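Local coordinates for protein GH3 beta-N-acetylglucosaminidase (Paenibacillaceae, PDB 6K5J) that hydrolyses terminal beta-linked N-acetylglucosamine residues, as a beta-N-acetylglucosaminidase of glycoside hydrolase family 3, at residues T39-G44 / R304-L309; D33-I38 / Q67-E72; V17-M22 / D74-L79; G292-L297 / V330-A335. All blocks are in the same frame, centred on the assembly; numbering follows the deposited sequence.

In the fold
All four contacts lie in the N-terminal, TIM-barrel-type domain of family 3, on the same side of the chain's centre. Contacts 1, 2 and 3 meet one another. Contacts 1 and 3 are closest, with centres about 9 Å apart, and His42 ND1 hydrogen-bonds Asn75 OD1 between them. Contacts 2 and 3 are joined by a hydrogen bond from Gln67 NE2 to Leu78 O. Contacts 3 and 4 have centres about 10 Å apart and reach the same parallel sheet, where strands 21-23 and 296-298 are neighbours. Contact 2 stands apart from contact 4, centres about 19 Å apart. NAG touches Leu297 of contact 4 and lies about 8 Å from the Met22 side chain of contact 3.

Contact 1: residues T39-G44 / R304-L309; sequences TEDHVG and RQKAAL
Asp41 makes the main contact with segment 304-309 of helix 302-317. Its OD1 accepts a salt-bridge hydrogen bond from Lys306 NZ at 2.7 Å. The lysine nitrogen comes in on the syn side, 30° out of the carboxylate plane. The Lys306 chain bends at chi2 (82°) and again at chi4 (88°). These bends bring its end to the acid and lay CD and CE beside the carboxylate, with Lys306 CE 3.3 Å from Asp41 OD1. Asp41 OD2 is buried and has no polar partner in the model. Asp41 CB rests on Leu309 CD1 at 3.6 Å. With an alanine in place of Asp41, the Lys306 ammonium would probably lose its salt-bridge partner and its end could turn more freely. His42 then takes positive phi as the chain leaves its helix. This turn leads to Val43, whose CG1 touches the same Leu309 methyl, CD1, at 4.3 Å. Val43 also packs on Leu37 and Ile38 of the preceding helix, and Leu309 reaches Val21 of strand 21-23. Segment 39-44 is the link from helix 32-39 to strand 45-47. The contact ties this helix-to-strand turn to helix 302-317, as in the outer layer of a beta/alpha barrel.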
loop_
_atom_site.group_PDB
_atom_site.type_symbol
_atom_site.label_atom_id
_atom_site.label_comp_id
_atom_site.label_asym_id
_atom_site.label_seq_id
_atom_site.Cartn_x
_atom_site.Cartn_y
_atom_site.Cartn_z
ATOM N N THR A 39 1.255 28.873 -2.516
ATOM C CA THR A 39 0.945 30.273 -2.815
ATOM C C THR A 39 1.588 30.756 -4.108
ATOM O O THR A 39 1.007 31.592 -4.805
ATOM C CB THR A 39 1.377 31.179 -1.661
ATOM O OG1 THR A 39 2.807 31.200 -1.574
ATOM C CG2 THR A 39 0.788 30.688 -0.342
ATOM N N GLU A 40 2.769 30.258 -4.455
ATOM C CA GLU A 40 3.442 30.727 -5.658
ATOM C C GLU A 40 3.286 29.784 -6.836
ATOM O O GLU A 40 3.135 30.242 -7.967
ATOM C CB GLU A 40 4.925 30.961 -5.371
ATOM C CG GLU A 40 5.109 31.975 -4.248
ATOM C CD GLU A 40 6.559 32.267 -3.940
ATOM O OE1 GLU A 40 7.432 31.887 -4.753
ATOM O OE2 GLU A 40 6.825 32.882 -2.882
ATOM N N ASP A 41 3.302 28.476 -6.605
ATOM C CA ASP A 41 3.139 27.537 -7.702
ATOM C C ASP A 41 1.715 27.017 -7.834
ATOM O O ASP A 41 1.422 26.314 -8.801
ATOM C CB ASP A 41 4.116 26.373 -7.537
ATOM C CG ASP A 41 5.568 26.845 -7.494
ATOM O OD1 ASP A 41 5.958 27.632 -8.381
ATOM O OD2 ASP A 41 6.307 26.433 -6.576
ATOM N N HIS A 42 0.833 27.350 -6.895
ATOM C CA HIS A 42 -0.595 27.047 -7.009
ATOM C C HIS A 42 -0.853 25.543 -7.112
ATOM O O HIS A 42 -1.754 25.105 -7.834
ATOM C CB HIS A 42 -1.227 27.779 -8.204
ATOM C CG HIS A 42 -0.861 29.231 -8.300
ATOM N ND1 HIS A 42 -1.369 30.186 -7.444
ATOM C CD2 HIS A 42 -0.044 29.892 -9.157
ATOM C CE1 HIS A 42 -0.881 31.372 -7.768
ATOM N NE2 HIS A 42 -0.077 31.222 -8.805
ATOM N N VAL A 43 -0.066 24.736 -6.389
ATOM C CA VAL A 43 -0.221 23.289 -6.509
ATOM C C VAL A 43 -1.640 22.873 -6.125
ATOM O O VAL A 43 -2.298 23.491 -5.279
ATOM C CB VAL A 43 0.795 22.494 -5.669
ATOM C CG1 VAL A 43 2.212 22.660 -6.226
ATOM C CG2 VAL A 43 0.693 22.880 -4.177
ATOM N N GLY A 44 -2.106 21.800 -6.749
ATOM C CA GLY A 44 -3.461 21.329 -6.527
ATOM C C GLY A 44 -3.568 20.357 -5.373
ATOM O O GLY A 44 -4.653 20.167 -4.812
ATOM N N ARG A 304 12.575 18.617 -8.400
ATOM C CA ARG A 304 11.840 17.868 -9.407
ATOM C C ARG A 304 10.388 18.320 -9.488
ATOM O O ARG A 304 9.789 18.285 -10.574
ATOM C CB ARG A 304 11.931 16.376 -9.101
ATOM C CG ARG A 304 13.313 15.776 -9.382
ATOM C CD ARG A 304 13.510 14.481 -8.618
ATOM N NE ARG A 304 14.673 13.740 -9.100
ATOM C CZ ARG A 304 14.869 12.440 -8.899
ATOM N NH1 ARG A 304 13.987 11.729 -8.205
ATOM N NH2 ARG A 304 15.955 11.850 -9.383
ATOM N N GLN A 305 9.809 18.756 -8.363
ATOM C CA GLN A 305 8.455 19.303 -8.389
ATOM C C GLN A 305 8.410 20.577 -9.228
ATOM O O GLN A 305 7.528 20.745 -10.076
ATOM C CB GLN A 305 7.964 19.571 -6.962
ATOM C CG GLN A 305 7.834 18.308 -6.120
ATOM C CD GLN A 305 7.883 18.571 -4.628
ATOM O OE1 GLN A 305 8.086 19.704 -4.193
ATOM N NE2 GLN A 305 7.713 17.511 -3.833
ATOM N N LYS A 306 9.368 21.482 -9.011
ATOM C CA LYS A 306 9.441 22.705 -9.813
ATOM C C LYS A 306 9.753 22.400 -11.276
ATOM O O LYS A 306 9.264 23.097 -12.173
ATOM C CB LYS A 306 10.494 23.657 -9.231
ATOM C CG LYS A 306 10.272 25.137 -9.573
ATOM C CD LYS A 306 9.244 25.774 -8.642
ATOM C CE LYS A 306 9.197 27.298 -8.786
ATOM N NZ LYS A 306 8.260 27.767 -9.851
ATOM N N ALA A 307 10.557 21.367 -11.539
ATOM C CA ALA A 307 10.845 21.012 -12.925
ATOM C C ALA A 307 9.579 20.575 -13.654
ATOM O O ALA A 307 9.355 20.965 -14.806
ATOM C CB ALA A 307 11.908 19.916 -12.987
ATOM N N ALA A 308 8.738 19.767 -12.998
ATOM C CA ALA A 308 7.469 19.360 -13.601
ATOM C C ALA A 308 6.567 20.562 -13.853
ATOM O O ALA A 308 5.980 20.699 -14.933
ATOM C CB ALA A 308 6.760 18.351 -12.694
ATOM N N LEU A 309 6.436 21.437 -12.859
ATOM C CA LEU A 309 5.598 22.622 -13.004
ATOM C C LEU A 309 6.085 23.507 -14.147
ATOM O O LEU A 309 5.283 23.992 -14.959
ATOM C CB LEU A 309 5.578 23.410 -11.690
ATOM C CG LEU A 309 4.707 22.895 -10.540
ATOM C CD1 LEU A 309 5.231 23.397 -9.180
ATOM C CD2 LEU A 309 3.250 23.291 -10.741
#

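Contact 2: residues D33-I38 / Q67-E72; sequences DARKLI and QQIAAE
The helical segments carrying Ile38 and Ile69 run in broadly the same direction, with axes 9.8 Å apart at closest approach and a signed crossing angle of -38°. The backbones come nearest where Ile38 CA faces Ala70 CA at 6.0 Å. The small Ala70 allows this approach, since it offers only a methyl. Ile38 CG2 lies 3.6 Å from Ala70 CA and 3.7 Å from Ala70 CB. The same Ile38 branch touches Ile69 CG2 at 3.8 Å. In both isoleucines CG2 lies anti to the backbone N, and these two short branches meet while the side chains cross at about a right angle. The longer Ile69 branch goes elsewhere. Its CD1 sits over one face of the Arg35 guanidinium, offset toward the rim, and Ile69 CG1 is 3.7 Å from Arg35 NH1. Arg35 starts with CG anti to the backbone N (chi1 -167°) and then bends at chi3 (-57°), which turns a face of the guanidinium to Ile69 CD1. Exposed Arg35 thus lies against buried Ile69, and probably shields it from solvent. The ion pair of Arg35 with Glu65 is long and weak. Within segment 67-72, Gln68 NE2 donates to Glu72 OE2 at 2.9 Å, meeting the carboxylate from above its plane. Helix 32-39 follows strand 21-23, and helix 56-72 follows strand 45-47, its neighbour in the parallel sheet. Leu37, on another side of the first helix, packs on Tyr302 and Gln305 of helix 302-317, while Ile38 also reaches Leu78 in the loop before strand 79-81.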
loop_
_atom_site.group_PDB
_atom_site.type_symbol
_atom_site.label_atom_id
_atom_site.label_comp_id
_atom_site.label_asym_id
_atom_site.label_seq_id
_atom_site.Cartn_x
_atom_site.Cartn_y
_atom_site.Cartn_z
ATOM N N ASP A 33 8.874 25.503 1.862
ATOM C CA ASP A 33 8.641 24.897 0.556
ATOM C C ASP A 33 7.153 24.652 0.325
ATOM O O ASP A 33 6.635 24.892 -0.772
ATOM C CB ASP A 33 9.406 23.577 0.434
ATOM C CG ASP A 33 10.875 23.772 0.146
ATOM O OD1 ASP A 33 11.290 24.920 -0.081
ATOM O OD2 ASP A 33 11.608 22.768 0.153
ATOM N N ALA A 34 6.456 24.151 1.342
ATOM C CA ALA A 34 5.025 23.905 1.192
ATOM C C ALA A 34 4.275 25.213 0.943
ATOM O O ALA A 34 3.369 25.280 0.096
ATOM C CB ALA A 34 4.495 23.197 2.439
ATOM N N ARG A 35 4.680 26.273 1.639
ATOM C CA ARG A 35 4.041 27.575 1.481
ATOM C C ARG A 35 4.215 28.118 0.064
ATOM O O ARG A 35 3.269 28.660 -0.524
ATOM C CB ARG A 35 4.619 28.533 2.521
ATOM C CG ARG A 35 3.869 29.827 2.697
ATOM C CD ARG A 35 4.440 30.612 3.881
ATOM N NE ARG A 35 4.407 29.830 5.116
ATOM C CZ ARG A 35 3.372 29.803 5.950
ATOM N NH1 ARG A 35 2.283 30.517 5.679
ATOM N NH2 ARG A 35 3.420 29.060 7.051
ATOM N N LYS A 36 5.414 27.969 -0.505
ATOM C CA LYS A 36 5.681 28.463 -1.855
ATOM C C LYS A 36 4.988 27.602 -2.913
ATOM O O LYS A 36 4.477 28.123 -3.914
ATOM C CB LYS A 36 7.195 28.517 -2.091
ATOM C CG LYS A 36 7.849 29.725 -1.382
ATOM C CD LYS A 36 9.315 29.987 -1.768
ATOM C CE LYS A 36 9.493 31.368 -2.384
ATOM N NZ LYS A 36 10.014 32.415 -1.470
ATOM N N LEU A 37 4.964 26.283 -2.709
ATOM C CA LEU A 37 4.228 25.409 -3.621
ATOM C C LEU A 37 2.760 25.813 -3.695
ATOM O O LEU A 37 2.166 25.835 -4.779
ATOM C CB LEU A 37 4.352 23.951 -3.171
ATOM C CG LEU A 37 5.702 23.241 -3.367
ATOM C CD1 LEU A 37 5.731 21.930 -2.598
ATOM C CD2 LEU A 37 5.970 23.012 -4.830
ATOM N N ILE A 38 2.164 26.141 -2.551
ATOM C CA ILE A 38 0.748 26.478 -2.524
ATOM C C ILE A 38 0.516 27.889 -3.046
ATOM O O ILE A 38 -0.325 28.103 -3.925
ATOM C CB ILE A 38 0.182 26.304 -1.104
ATOM C CG1 ILE A 38 0.192 24.831 -0.691
ATOM C CG2 ILE A 38 -1.231 26.885 -1.029
ATOM C CD1 ILE A 38 -0.036 24.629 0.810
ATOM N N GLN A 67 -4.637 23.992 4.294
ATOM C CA GLN A 67 -5.848 24.528 3.685
ATOM C C GLN A 67 -5.992 26.020 3.958
ATOM O O GLN A 67 -6.465 26.775 3.099
ATOM C CB GLN A 67 -7.065 23.760 4.196
ATOM C CG GLN A 67 -7.036 22.276 3.831
ATOM C CD GLN A 67 -7.360 22.005 2.387
ATOM O OE1 GLN A 67 -7.404 22.922 1.546
ATOM N NE2 GLN A 67 -7.573 20.729 2.071
ATOM N N GLN A 68 -5.581 26.460 5.145
ATOM C CA GLN A 68 -5.641 27.881 5.466
ATOM C C GLN A 68 -4.678 28.681 4.603
ATOM O O GLN A 68 -5.006 29.784 4.156
ATOM C CB GLN A 68 -5.338 28.083 6.949
ATOM C CG GLN A 68 -5.315 29.530 7.399
ATOM C CD GLN A 68 -4.984 29.641 8.874
ATOM O OE1 GLN A 68 -4.472 28.691 9.477
ATOM N NE2 GLN A 68 -5.266 30.798 9.464
ATOM N N ILE A 69 -3.480 28.140 4.366
ATOM C CA ILE A 69 -2.512 28.805 3.498
ATOM C C ILE A 69 -3.084 28.968 2.100
ATOM O O ILE A 69 -2.930 30.022 1.466
ATOM C CB ILE A 69 -1.185 28.017 3.483
ATOM C CG1 ILE A 69 -0.464 28.171 4.828
ATOM C CG2 ILE A 69 -0.288 28.455 2.323
ATOM C CD1 ILE A 69 0.676 27.161 5.056
ATOM N N ALA A 70 -3.759 27.932 1.597
ATOM C CA ALA A 70 -4.371 28.044 0.281
ATOM C C ALA A 70 -5.531 29.032 0.302
ATOM O O ALA A 70 -5.670 29.849 -0.614
ATOM C CB ALA A 70 -4.841 26.675 -0.210
ATOM N N ALA A 71 -6.367 28.976 1.340
ATOM C CA ALA A 71 -7.544 29.841 1.378
ATOM C C ALA A 71 -7.137 31.302 1.460
ATOM O O ALA A 71 -7.659 32.149 0.726
ATOM C CB ALA A 71 -8.445 29.467 2.554
ATOM N N GLU A 72 -6.176 31.611 2.334
ATOM C CA GLU A 72 -5.771 32.991 2.559
ATOM C C GLU A 72 -4.995 33.580 1.390
ATOM O O GLU A 72 -4.864 34.805 1.313
ATOM C CB GLU A 72 -4.948 33.079 3.843
ATOM C CG GLU A 72 -5.794 32.857 5.089
ATOM C CD GLU A 72 -4.999 32.919 6.371
ATOM O OE1 GLU A 72 -3.752 33.029 6.310
ATOM O OE2 GLU A 72 -5.628 32.852 7.443
#

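Contact 3: residues V17-M22 / D74-L79; sequences VGQLVM and DNVPLL
Gln19 and Val76 form one of two small patches, and Met22 and Leu79 form the other. The latter is buried and dry, an apolar contact of side chains. Met22 starts with CG anti to the backbone N (chi1 175°), stays extended through chi2 and turns at chi3. This sets Met22 CE 3.9 Å from Leu79 CB. The other patch is more polar and hydrated, and its Val76 is partly exposed. Gln19 bends at chi2, and its side chain crosses that of Val76 at about a right angle, with Gln19 NE2 3.6 Å from Val76 CB. Gln19 NE2 donates to water 1 at 2.8 Å, and that water is bonded to Val76 O, also at 2.8 Å. Gln19 OE1 is hydrogen-bonded to Lys337 NZ of helix 323-339. Leu11 and Leu334 also lie against Val76. Before Val76 the chain leaves helix 56-72 through exposed Asp74, the positive-phi C-prime residue of its Schellman motif. Strands 21-23 and 79-81 flank strand 45-47, and Gly44 has backbone bonds to both Val21 and Leu79. The chemistry changes along the contact: apolar packing joins the strand residues, while at the strands' N-terminal ends an amide, a water and a lysine satisfy polar groups between loop and helix.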
loop_
_atom_site.group_PDB
_atom_site.type_symbol
_atom_site.label_atom_id
_atom_site.label_comp_id
_atom_site.label_asym_id
_atom_site.label_seq_id
_atom_site.Cartn_x
_atom_site.Cartn_y
_atom_site.Cartn_z
ATOM N N VAL A 17 -2.165 25.167 -14.416
ATOM C CA VAL A 17 -1.050 24.228 -14.475
ATOM C C VAL A 17 -0.745 23.693 -13.082
ATOM O O VAL A 17 -0.492 22.497 -12.902
ATOM C CB VAL A 17 0.175 24.896 -15.130
ATOM C CG1 VAL A 17 1.469 24.153 -14.772
ATOM C CG2 VAL A 17 -0.008 24.954 -16.649
ATOM N N GLY A 18 -0.777 24.568 -12.074
ATOM C CA GLY A 18 -0.523 24.124 -10.711
ATOM C C GLY A 18 -1.507 23.074 -10.224
ATOM O O GLY A 18 -1.134 22.179 -9.457
ATOM N N GLN A 19 -2.770 23.162 -10.663
ATOM C CA GLN A 19 -3.771 22.168 -10.275
ATOM C C GLN A 19 -3.354 20.757 -10.670
ATOM O O GLN A 19 -3.779 19.787 -10.032
ATOM C CB GLN A 19 -5.124 22.492 -10.909
ATOM C CG GLN A 19 -5.899 23.571 -10.192
ATOM C CD GLN A 19 -6.189 23.212 -8.746
ATOM O OE1 GLN A 19 -6.950 22.281 -8.461
ATOM N NE2 GLN A 19 -5.570 23.943 -7.825
ATOM N N LEU A 20 -2.535 20.623 -11.712
ATOM C CA LEU A 20 -2.135 19.325 -12.241
ATOM C C LEU A 20 -1.009 18.661 -11.457
ATOM O O LEU A 20 -0.565 17.578 -11.854
ATOM C CB LEU A 20 -1.703 19.473 -13.696
ATOM C CG LEU A 20 -2.631 20.295 -14.597
ATOM C CD1 LEU A 20 -2.095 20.306 -16.010
ATOM C CD2 LEU A 20 -4.033 19.722 -14.556
ATOM N N VAL A 21 -0.538 19.250 -10.364
ATOM C CA VAL A 21 0.619 18.714 -9.650
ATOM C C VAL A 21 0.247 18.440 -8.198
ATOM O O VAL A 21 -0.397 19.268 -7.546
ATOM C CB VAL A 21 1.820 19.671 -9.740
ATOM C CG1 VAL A 21 2.983 19.154 -8.887
ATOM C CG2 VAL A 21 2.226 19.843 -11.207
ATOM N N MET A 22 0.643 17.272 -7.702
ATOM C CA MET A 22 0.576 16.950 -6.283
ATOM C C MET A 22 1.996 16.758 -5.776
ATOM O O MET A 22 2.774 16.000 -6.373
ATOM C CB MET A 22 -0.252 15.684 -6.030
ATOM C CG MET A 22 -0.253 15.252 -4.560
ATOM S SD MET A 22 -1.408 13.896 -4.279
ATOM C CE MET A 22 -2.955 14.780 -3.993
ATOM N N ASP A 74 -6.003 32.863 -1.775
ATOM C CA ASP A 74 -6.991 32.782 -2.852
ATOM C C ASP A 74 -6.657 31.681 -3.849
ATOM O O ASP A 74 -6.803 31.847 -5.062
ATOM C CB ASP A 74 -7.156 34.135 -3.547
ATOM C CG ASP A 74 -7.766 35.171 -2.625
ATOM O OD1 ASP A 74 -8.804 34.860 -1.991
ATOM O OD2 ASP A 74 -7.193 36.274 -2.502
ATOM N N ASN A 75 -6.217 30.541 -3.334
ATOM C CA ASN A 75 -5.990 29.364 -4.154
ATOM C C ASN A 75 -7.080 28.324 -3.919
ATOM O O ASN A 75 -7.769 28.323 -2.898
ATOM C CB ASN A 75 -4.605 28.774 -3.871
ATOM C CG ASN A 75 -3.507 29.534 -4.584
ATOM O OD1 ASN A 75 -3.391 29.463 -5.806
ATOM N ND2 ASN A 75 -2.705 30.274 -3.827
ATOM N N VAL A 76 -7.234 27.436 -4.896
ATOM C CA VAL A 76 -8.244 26.377 -4.818
ATOM C C VAL A 76 -7.948 25.490 -3.612
ATOM O O VAL A 76 -6.763 25.251 -3.302
ATOM C CB VAL A 76 -8.247 25.565 -6.130
ATOM C CG1 VAL A 76 -9.199 24.403 -6.072
ATOM C CG2 VAL A 76 -8.595 26.478 -7.306
ATOM N N PRO A 77 -8.956 25.012 -2.870
ATOM C CA PRO A 77 -8.682 24.072 -1.770
ATOM C C PRO A 77 -7.919 22.849 -2.262
ATOM O O PRO A 77 -8.013 22.460 -3.427
ATOM C CB PRO A 77 -10.079 23.685 -1.267
ATOM C CG PRO A 77 -10.950 24.836 -1.656
ATOM C CD PRO A 77 -10.386 25.361 -2.956
ATOM N N LEU A 78 -7.155 22.244 -1.352
ATOM C CA LEU A 78 -6.195 21.206 -1.717
ATOM C C LEU A 78 -6.765 19.800 -1.581
ATOM O O LEU A 78 -7.492 19.494 -0.630
ATOM C CB LEU A 78 -4.956 21.301 -0.827
ATOM C CG LEU A 78 -4.121 22.576 -0.903
ATOM C CD1 LEU A 78 -3.214 22.641 0.311
ATOM C CD2 LEU A 78 -3.307 22.567 -2.188
ATOM N N LEU A 79 -6.391 18.933 -2.519
ATOM C CA LEU A 79 -6.383 17.506 -2.228
ATOM C C LEU A 79 -5.195 17.186 -1.322
ATOM O O LEU A 79 -4.086 17.685 -1.524
ATOM C CB LEU A 79 -6.306 16.688 -3.524
ATOM C CG LEU A 79 -7.573 16.706 -4.389
ATOM C CD1 LEU A 79 -7.269 16.204 -5.807
ATOM C CD2 LEU A 79 -8.675 15.872 -3.728
HETATM O O HOH W 1 -5.350 23.552 -5.055
#

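Contact 4: residues G292-L297 / V330-A335; sequences GADLIL and VGRLLA
Asp294 and Arg332 form a salt bridge, with Arg332 NH1 donating to Asp294 OD1 at 2.9 Å. The bond is bent, 147° at the hydrogen, and uses the syn lone pair of OD1. Asp294 CG lies anti to the carbonyl carbon (chi1 -53°), which places the carboxylate for Arg332. The carboxylate and guanidinium planes are 47° apart, so the grip is by one nitrogen rather than a flat two-point pairing. The Arg332 chain is extended from CG to NE, so that the guanidinium reaches the carboxylate from the helix. Arg332 CD passes 3.5 Å from Asp294 OD2. Ser329 OG also bonds OD1, and Arg256 NH2 and Val265 N bond OD2. An asparagine in place of Asp294 would probably leave Arg332 and Arg256, two close like charges, without the anion between them. Arg332 NE is paired with Asp262, and water 2 joins Arg332 NH1 to Gly292 O. Beside this polar group, Leu333 CD1 covers Asp294 O, buried without a polar partner, at 3.6 Å, while CD2 of the same leucine meets Leu295 CB at 4.2 Å. Helix 323-339 thus lies against the entry to strand 296-298. Backbone hydrogen bonds there join Leu295 to Val265 and Ile296 to Leu20 and Met22.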
loop_
_atom_site.group_PDB
_atom_site.type_symbol
_atom_site.label_atom_id
_atom_site.label_comp_id
_atom_site.label_asym_id
_atom_site.label_seq_id
_atom_site.Cartn_x
_atom_site.Cartn_y
_atom_site.Cartn_z
ATOM N N GLY A 292 -2.876 11.467 -21.194
ATOM C CA GLY A 292 -4.227 11.486 -20.668
ATOM C C GLY A 292 -4.357 11.682 -19.166
ATOM O O GLY A 292 -5.477 11.755 -18.658
ATOM N N ALA A 293 -3.239 11.775 -18.444
ATOM C CA ALA A 293 -3.293 11.941 -16.994
ATOM C C ALA A 293 -3.721 13.355 -16.609
ATOM O O ALA A 293 -3.481 14.325 -17.334
ATOM C CB ALA A 293 -1.931 11.633 -16.358
ATOM N N ASP A 294 -4.340 13.466 -15.431
ATOM C CA ASP A 294 -4.754 14.755 -14.883
ATOM C C ASP A 294 -3.845 15.261 -13.788
ATOM O O ASP A 294 -3.678 16.479 -13.647
ATOM C CB ASP A 294 -6.160 14.663 -14.282
ATOM C CG ASP A 294 -7.157 14.099 -15.242
ATOM O OD1 ASP A 294 -7.301 14.687 -16.333
ATOM O OD2 ASP A 294 -7.775 13.065 -14.911
ATOM N N LEU A 295 -3.311 14.363 -12.966
ATOM C CA LEU A 295 -2.624 14.755 -11.746
ATOM C C LEU A 295 -1.238 14.130 -11.754
ATOM O O LEU A 295 -1.108 12.900 -11.779
ATOM C CB LEU A 295 -3.412 14.332 -10.503
ATOM C CG LEU A 295 -2.902 14.879 -9.168
ATOM C CD1 LEU A 295 -2.868 16.423 -9.151
ATOM C CD2 LEU A 295 -3.761 14.352 -8.013
ATOM N N ILE A 296 -0.222 14.983 -11.721
ATOM C CA ILE A 296 1.187 14.603 -11.795
ATOM C C ILE A 296 1.722 14.500 -10.373
ATOM O O ILE A 296 1.754 15.497 -9.643
ATOM C CB ILE A 296 1.990 15.647 -12.592
ATOM C CG1 ILE A 296 1.463 15.796 -14.021
ATOM C CG2 ILE A 296 3.488 15.364 -12.520
ATOM C CD1 ILE A 296 1.122 14.523 -14.726
ATOM N N LEU A 297 2.152 13.310 -9.970
ATOM C CA LEU A 297 2.618 13.078 -8.607
ATOM C C LEU A 297 4.141 13.192 -8.562
ATOM O O LEU A 297 4.846 12.452 -9.263
ATOM C CB LEU A 297 2.162 11.706 -8.115
ATOM C CG LEU A 297 2.578 11.307 -6.700
ATOM C CD1 LEU A 297 2.056 12.312 -5.660
ATOM C CD2 LEU A 297 2.081 9.905 -6.393
ATOM N N VAL A 330 -8.273 20.132 -15.389
ATOM C CA VAL A 330 -8.697 21.022 -14.307
ATOM C C VAL A 330 -10.153 20.762 -13.946
ATOM O O VAL A 330 -10.520 20.733 -12.766
ATOM C CB VAL A 330 -8.466 22.495 -14.704
ATOM C CG1 VAL A 330 -9.183 23.436 -13.732
ATOM C CG2 VAL A 330 -6.969 22.803 -14.745
ATOM N N GLY A 331 -11.005 20.552 -14.955
ATOM C CA GLY A 331 -12.408 20.292 -14.678
ATOM C C GLY A 331 -12.621 19.030 -13.865
ATOM O O GLY A 331 -13.440 19.004 -12.943
ATOM N N ARG A 332 -11.883 17.969 -14.190
ATOM C CA ARG A 332 -12.016 16.729 -13.433
ATOM C C ARG A 332 -11.529 16.901 -12.000
ATOM O O ARG A 332 -12.152 16.388 -11.064
ATOM C CB ARG A 332 -11.247 15.607 -14.125
ATOM C CG ARG A 332 -11.703 15.306 -15.539
ATOM C CD ARG A 332 -10.862 14.172 -16.095
ATOM N NE ARG A 332 -11.273 13.717 -17.419
ATOM C CZ ARG A 332 -10.512 13.769 -18.514
ATOM N NH1 ARG A 332 -9.275 14.265 -18.466
ATOM N NH2 ARG A 332 -10.985 13.298 -19.665
ATOM N N LEU A 333 -10.422 17.632 -11.805
ATOM C CA LEU A 333 -9.902 17.838 -10.454
ATOM C C LEU A 333 -10.831 18.718 -9.620
ATOM O O LEU A 333 -11.089 18.425 -8.447
ATOM C CB LEU A 333 -8.491 18.430 -10.521
ATOM C CG LEU A 333 -7.485 17.435 -11.095
ATOM C CD1 LEU A 333 -6.290 18.159 -11.737
ATOM C CD2 LEU A 333 -7.045 16.450 -10.010
ATOM N N LEU A 334 -11.358 19.793 -10.205
ATOM C CA LEU A 334 -12.286 20.639 -9.462
ATOM C C LEU A 334 -13.573 19.890 -9.110
ATOM O O LEU A 334 -14.146 20.108 -8.036
ATOM C CB LEU A 334 -12.587 21.905 -10.270
ATOM C CG LEU A 334 -11.418 22.869 -10.493
ATOM C CD1 LEU A 334 -11.869 24.127 -11.217
ATOM C CD2 LEU A 334 -10.747 23.247 -9.182
ATOM N N ALA A 335 -14.038 19.000 -9.997
ATOM C CA ALA A 335 -15.251 18.234 -9.709
ATOM C C ALA A 335 -15.032 17.279 -8.542
ATOM O O ALA A 335 -15.893 17.154 -7.664
ATOM C CB ALA A 335 -15.706 17.462 -10.950
HETATM O O HOH W 2 -7.382 13.029 -20.581
#